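Local coordinates for putative uncharacterized protein (Pyrococcus furiosus, PDB 3UFC), which probably binds CRISPR RNA as a Cas6-related protein of the CRISPR antiviral defence system and may act as an endoribonuclease, at residues K33-I37 against I92-K98. Sequence-based numbering, arbitrary orientation.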
ATOM      1  N   LYS A  33       4.477 -16.687   1.785  1.00 34.62           N
ATOM      2  CA  LYS A  33       5.564 -16.994   0.862  1.00 34.62           C
ATOM      3  C   LYS A  33       6.922 -16.477   1.338  1.00 35.92           C
ATOM      4  O   LYS A  33       7.930 -17.173   1.223  1.00 36.80           O
ATOM      5  CB  LYS A  33       5.245 -16.435  -0.529  1.00 32.62           C
ATOM      6  CG  LYS A  33       4.007 -17.066  -1.157  1.00 30.80           C
ATOM      7  CD  LYS A  33       3.636 -16.406  -2.472  1.00 30.70           C
ATOM      8  CE  LYS A  33       2.331 -16.977  -3.006  1.00 29.93           C
ATOM      9  NZ  LYS A  33       2.432 -18.453  -3.229  1.00 30.32           N
ATOM     10  N   ALA A  34       6.953 -15.261   1.877  1.00 35.59           N
ATOM     11  CA  ALA A  34       8.208 -14.686   2.352  1.00 35.99           C
ATOM     12  C   ALA A  34       8.711 -15.393   3.607  1.00 37.14           C
ATOM     13  O   ALA A  34       9.915 -15.595   3.777  1.00 36.98           O
ATOM     14  CB  ALA A  34       8.035 -13.193   2.626  1.00 33.64           C
ATOM     15  N   GLY A  35       7.785 -15.766   4.482  1.00 38.93           N
ATOM     16  CA  GLY A  35       8.160 -16.435   5.713  1.00 41.18           C
ATOM     17  C   GLY A  35       8.785 -17.798   5.495  1.00 44.07           C
ATOM     18  O   GLY A  35       9.636 -18.224   6.274  1.00 44.78           O
ATOM     19  N   ALA A  36       8.364 -18.486   4.438  1.00 45.57           N
ATOM     20  CA  ALA A  36       8.888 -19.812   4.124  1.00 47.62           C
ATOM     21  C   ALA A  36      10.392 -19.766   3.870  1.00 48.93           C
ATOM     22  O   ALA A  36      11.104 -20.733   4.137  1.00 49.99           O
ATOM     23  CB  ALA A  36       8.169 -20.382   2.901  1.00 47.33           C
ATOM     24  N   ILE A  37      10.871 -18.637   3.361  1.00 49.50           N
ATOM     25  CA  ILE A  37      12.287 -18.477   3.067  1.00 51.55           C
ATOM     26  C   ILE A  37      13.080 -17.817   4.198  1.00 52.19           C
ATOM     27  O   ILE A  37      14.274 -18.071   4.358  1.00 52.44           O
ATOM     28  CB  ILE A  37      12.475 -17.686   1.753  1.00 52.65           C
ATOM     29  CG1 ILE A  37      12.086 -18.586   0.575  1.00 53.88           C
ATOM     30  CG2 ILE A  37      13.909 -17.184   1.623  1.00 53.65           C
ATOM     31  CD1 ILE A  37      12.347 -17.991  -0.779  1.00 55.67           C
ATOM     32  N   ILE A  92      10.637 -11.261   0.069  1.00 31.55           N
ATOM     33  CA  ILE A  92       9.405 -11.342  -0.715  1.00 30.58           C
ATOM     34  C   ILE A  92       9.667 -11.852  -2.135  1.00 31.76           C
ATOM     35  O   ILE A  92       8.952 -12.726  -2.626  1.00 31.34           O
ATOM     36  CB  ILE A  92       8.699  -9.958  -0.796  1.00 28.35           C
ATOM     37  CG1 ILE A  92       8.104  -9.601   0.572  1.00 27.98           C
ATOM     38  CG2 ILE A  92       7.604  -9.982  -1.859  1.00 28.51           C
ATOM     39  CD1 ILE A  92       7.516  -8.199   0.647  1.00 30.15           C
ATOM     40  N   VAL A  93      10.685 -11.302  -2.791  1.00 31.24           N
ATOM     41  CA  VAL A  93      11.026 -11.721  -4.148  1.00 32.89           C
ATOM     42  C   VAL A  93      11.373 -13.206  -4.202  1.00 34.52           C
ATOM     43  O   VAL A  93      10.855 -13.940  -5.044  1.00 34.07           O
ATOM     44  CB  VAL A  93      12.213 -10.903  -4.705  1.00 33.22           C
ATOM     45  CG1 VAL A  93      12.793 -11.590  -5.946  1.00 34.09           C
ATOM     46  CG2 VAL A  93      11.741  -9.502  -5.066  1.00 29.34           C
ATOM     47  N   GLU A  94      12.251 -13.644  -3.304  1.00 36.51           N
ATOM     48  CA  GLU A  94      12.653 -15.045  -3.253  1.00 38.90           C
ATOM     49  C   GLU A  94      11.458 -15.925  -2.917  1.00 38.83           C
ATOM     50  O   GLU A  94      11.261 -16.982  -3.522  1.00 38.73           O
ATOM     51  CB  GLU A  94      13.754 -15.245  -2.208  1.00 41.25           C
ATOM     52  CG  GLU A  94      15.105 -14.684  -2.616  1.00 47.21           C
ATOM     53  CD  GLU A  94      16.145 -14.798  -1.513  1.00 51.92           C
ATOM     54  OE1 GLU A  94      16.228 -15.873  -0.877  1.00 53.24           O
ATOM     55  OE2 GLU A  94      16.886 -13.815  -1.291  1.00 55.02           O
ATOM     56  N   GLY A  95      10.665 -15.487  -1.945  1.00 37.94           N
ATOM     57  CA  GLY A  95       9.495 -16.245  -1.546  1.00 36.76           C
ATOM     58  C   GLY A  95       8.524 -16.452  -2.691  1.00 36.22           C
ATOM     59  O   GLY A  95       7.930 -17.520  -2.822  1.00 36.18           O
ATOM     60  N   ILE A  96       8.366 -15.432  -3.527  1.00 35.67           N
ATOM     61  CA  ILE A  96       7.454 -15.506  -4.664  1.00 36.22           C
ATOM     62  C   ILE A  96       8.055 -16.312  -5.816  1.00 37.76           C
ATOM     63  O   ILE A  96       7.335 -16.993  -6.549  1.00 36.72           O
ATOM     64  CB  ILE A  96       7.078 -14.088  -5.155  1.00 36.10           C
ATOM     65  CG1 ILE A  96       6.206 -13.397  -4.100  1.00 34.91           C
ATOM     66  CG2 ILE A  96       6.357 -14.166  -6.492  1.00 35.07           C
ATOM     67  CD1 ILE A  96       5.811 -11.980  -4.450  1.00 35.92           C
ATOM     68  N   GLU A  97       9.371 -16.236  -5.977  1.00 37.73           N
ATOM     69  CA  GLU A  97      10.036 -16.990  -7.035  1.00 39.87           C
ATOM     70  C   GLU A  97       9.893 -18.483  -6.763  1.00 40.34           C
ATOM     71  O   GLU A  97       9.763 -19.278  -7.690  1.00 40.53           O
ATOM     72  CB  GLU A  97      11.519 -16.611  -7.116  1.00 40.87           C
ATOM     73  CG  GLU A  97      11.778 -15.310  -7.858  1.00 44.31           C
ATOM     74  CD  GLU A  97      11.530 -15.437  -9.351  1.00 48.37           C
ATOM     75  OE1 GLU A  97      12.302 -16.157 -10.020  1.00 49.59           O
ATOM     76  OE2 GLU A  97      10.565 -14.824  -9.857  1.00 49.61           O
ATOM     77  N   LYS A  98       9.901 -18.852  -5.484  1.00 40.93           N
ATOM     78  CA  LYS A  98       9.771 -20.250  -5.079  1.00 42.17           C
ATOM     79  C   LYS A  98       8.325 -20.741  -5.121  1.00 41.97           C
ATOM     80  O   LYS A  98       8.071 -21.913  -5.401  1.00 42.12           O
ATOM     81  CB  LYS A  98      10.327 -20.440  -3.667  1.00 43.36           C
ATOM     82  CG  LYS A  98      10.110 -21.835  -3.094  1.00 46.58           C
ATOM     83  CD  LYS A  98      10.679 -21.937  -1.688  1.00 49.13           C
ATOM     84  CE  LYS A  98      10.464 -23.322  -1.099  1.00 51.82           C
ATOM     85  NZ  LYS A  98      11.015 -23.431   0.284  1.00 54.55           N
TER
HETATM   86  O   HOH W   1       7.924 -19.117  -0.734  1.00 35.63           O
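A34 and G95 mark the point where two helices cross almost at right angles, their CA atoms 4.4 Å apart. The local axes approach to 7.4 Å, and the N-to-C directions make an angle of 100°. These are the two helices of the N-terminal ferredoxin-like (βαββαβ) domain: helix 23-37 comes after strand 3-11, helix 86-98 after strand 77-83, and they meet here toward their C-terminal ends. Helix 86-98 also packs on the sheet, with I96 against I7, V111 and I114.

Glycine makes the close crossing possible. With no side chain at G95, K33 O comes to 3.3 Å from G95 CA, backbone against backbone. Beside G95, the methyl of A34 sits alongside CG1 of I92 at 4.1 Å, an apolar contact on the buried side, where I41 and W52 continue the packing.

On the more open side, I37 crosses E94 at about a right angle. Its CG1, set beside its own backbone N (chi1 -72°), rests 4.1 Å from G95 CA, while CG2 faces the carboxylate of E94. The modelled CD1 sits implausibly close to the E94 backbone, so the exact position of that methyl is doubtful. The fully extended chain of K98 brings its CD loosely near I37 CG1.

K33 starts toward the other helix, with CB 3.7 Å from G95 O, and then leads away, its CD passing near CG1 of I96. Its chain stays extended until a bend at chi4 (-59°) delivers NZ to S99 OG and E101 O, with F102 giving a cation-pi contact. A single water links the two backbones, donating one hydrogen bond to K33 O at 2.8 Å and the other to G95 O at 2.6 Å.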